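Local coordinates for encapsidation protein (Lactococcus phage asccphi28, PDB 7JQP) that probably acts as the ATPase of the phage DNA packaging motor, coupling nucleotide hydrolysis to translocation of the viral genome, at residues Y267-K272 / G283-R287. Sequence-based numbering, arbitrary orientation.
Sequences YGKKPK and GIAER
Where a loop runs into the first strand of a beta hairpin, Y267 and K272 reach across to R287 and E286 on the hairpin's second strand, 280-288. The Y267 ring lies against the R287 side chain: CB of R287 is 3.9 Å from the ring centroid and 27° off its normal, which qualifies as a CH-pi contact over one face. The opposite face is covered from within the loop by N of K269, above the ring centre. The Y267 side chain leaves its backbone toward the strand, CG being trans to N (chi1 -174°), and its CD2 comes 3.8 Å from CB of A285, which sits at the ring edge. The guanidinium of R287 does not lie flat on the ring, the two planes being 81° apart; the contact is made by the aliphatic part of the chain.

Strands 273-277 and 280-288 form an antiparallel hairpin within a mixed sheet; 280-288 pairs in turn with the antiparallel strand 293-300 along its other edge, while 311-313 flanks 273-277. The loop joins this pairing at K272, whose N donates to O of I284 at 2.7 Å; a second backbone bond, between I284 and L273, follows directly. P271 precedes this bond, and its CB packs 3.9 Å from CA of G283. The closest CA pair, P271 and A285, is 4.1 Å apart.

Farther out, the extended chain of K272 crosses that of E286 and ends in a salt bridge between NZ and OE1, whose modelled length is too short to be trusted at this resolution. OE2 of E286 is hydrogen-bonded to OH of Y338, on helix 328-343, which ties the strand to that helix.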
loop_
_atom_site.group_PDB
_atom_site.type_symbol
_atom_site.label_atom_id
_atom_site.label_comp_id
_atom_site.label_asym_id
_atom_site.label_seq_id
_atom_site.Cartn_x
_atom_site.Cartn_y
_atom_site.Cartn_z
ATOM N N TYR A 267 49.363 -2.678 -13.759
ATOM C CA TYR A 267 50.270 -2.143 -12.747
ATOM C C TYR A 267 51.136 -3.277 -12.213
ATOM O O TYR A 267 50.615 -4.300 -11.751
ATOM C CB TYR A 267 49.481 -1.477 -11.615
ATOM C CG TYR A 267 50.313 -0.757 -10.577
ATOM C CD1 TYR A 267 51.322 0.123 -10.944
ATOM C CD2 TYR A 267 50.069 -0.944 -9.223
ATOM C CE1 TYR A 267 52.074 0.783 -9.991
ATOM C CE2 TYR A 267 50.803 -0.279 -8.267
ATOM C CZ TYR A 267 51.814 0.574 -8.654
ATOM O OH TYR A 267 52.555 1.233 -7.698
ATOM N N GLY A 268 52.455 -3.092 -12.271
ATOM C CA GLY A 268 53.367 -4.160 -11.895
ATOM C C GLY A 268 53.398 -4.450 -10.405
ATOM O O GLY A 268 53.534 -5.605 -9.997
ATOM N N LYS A 269 53.292 -3.419 -9.573
ATOM C CA LYS A 269 53.505 -3.619 -8.145
ATOM C C LYS A 269 52.496 -4.618 -7.581
ATOM O O LYS A 269 51.396 -4.799 -8.113
ATOM C CB LYS A 269 53.393 -2.296 -7.378
ATOM C CG LYS A 269 54.532 -1.308 -7.612
ATOM C CD LYS A 269 55.883 -1.852 -7.175
ATOM C CE LYS A 269 57.011 -0.987 -7.724
ATOM N NZ LYS A 269 58.351 -1.561 -7.430
ATOM N N LYS A 270 52.882 -5.259 -6.479
ATOM C CA LYS A 270 52.049 -6.283 -5.871
ATOM C C LYS A 270 50.816 -5.656 -5.224
ATOM O O LYS A 270 50.842 -4.493 -4.813
ATOM C CB LYS A 270 52.850 -7.082 -4.849
ATOM C CG LYS A 270 53.998 -7.852 -5.496
ATOM C CD LYS A 270 54.898 -8.538 -4.486
ATOM C CE LYS A 270 55.959 -9.388 -5.184
ATOM N NZ LYS A 270 56.938 -8.578 -5.960
ATOM N N PRO A 271 49.721 -6.406 -5.129
ATOM C CA PRO A 271 48.467 -5.823 -4.639
ATOM C C PRO A 271 48.479 -5.579 -3.138
ATOM O O PRO A 271 49.206 -6.208 -2.367
ATOM C CB PRO A 271 47.427 -6.886 -5.011
ATOM C CG PRO A 271 48.203 -8.170 -4.873
ATOM C CD PRO A 271 49.555 -7.832 -5.482
ATOM N N LYS A 272 47.626 -4.632 -2.733
ATOM C CA LYS A 272 47.488 -4.290 -1.321
ATOM C C LYS A 272 46.824 -5.418 -0.542
ATOM O O LYS A 272 47.227 -5.724 0.586
ATOM C CB LYS A 272 46.681 -2.999 -1.186
ATOM C CG LYS A 272 46.893 -2.227 0.103
ATOM C CD LYS A 272 45.993 -0.997 0.130
ATOM C CE LYS A 272 46.268 -0.115 1.335
ATOM N NZ LYS A 272 45.904 1.307 1.066
ATOM N N GLY A 283 43.177 -9.466 -6.564
ATOM C CA GLY A 283 43.961 -8.487 -5.843
ATOM C C GLY A 283 43.614 -7.081 -6.281
ATOM O O GLY A 283 43.278 -6.831 -7.437
ATOM N N ILE A 284 43.696 -6.160 -5.323
ATOM C CA ILE A 284 43.496 -4.738 -5.566
ATOM C C ILE A 284 44.811 -4.032 -5.276
ATOM O O ILE A 284 45.372 -4.178 -4.184
ATOM C CB ILE A 284 42.362 -4.160 -4.701
ATOM C CG1 ILE A 284 41.019 -4.747 -5.139
ATOM C CG2 ILE A 284 42.355 -2.640 -4.794
ATOM C CD1 ILE A 284 39.835 -4.289 -4.310
ATOM N N ALA A 285 45.297 -3.267 -6.247
ATOM C CA ALA A 285 46.564 -2.564 -6.132
ATOM C C ALA A 285 46.303 -1.067 -6.111
ATOM O O ALA A 285 45.572 -0.546 -6.960
ATOM C CB ALA A 285 47.501 -2.919 -7.288
ATOM N N GLU A 286 46.904 -0.383 -5.144
ATOM C CA GLU A 286 46.781 1.059 -4.994
ATOM C C GLU A 286 48.129 1.697 -5.291
ATOM O O GLU A 286 49.144 1.330 -4.688
ATOM C CB GLU A 286 46.301 1.421 -3.589
ATOM C CG GLU A 286 44.840 1.060 -3.337
ATOM C CD GLU A 286 44.364 1.472 -1.960
ATOM O OE1 GLU A 286 45.215 1.843 -1.125
ATOM O OE2 GLU A 286 43.139 1.428 -1.718
ATOM N N ARG A 287 48.131 2.649 -6.218
ATOM C CA ARG A 287 49.330 3.353 -6.647
ATOM C C ARG A 287 49.258 4.824 -6.276
ATOM O O ARG A 287 48.337 5.531 -6.695
ATOM C CB ARG A 287 49.535 3.185 -8.154
ATOM C CG ARG A 287 50.402 4.258 -8.789
ATOM C CD ARG A 287 50.872 3.861 -10.174
ATOM N NE ARG A 287 51.002 5.015 -11.056
ATOM C CZ ARG A 287 52.048 5.286 -11.832
ATOM N NH1 ARG A 287 53.124 4.512 -11.819
ATOM N NH2 ARG A 287 52.017 6.358 -12.610
#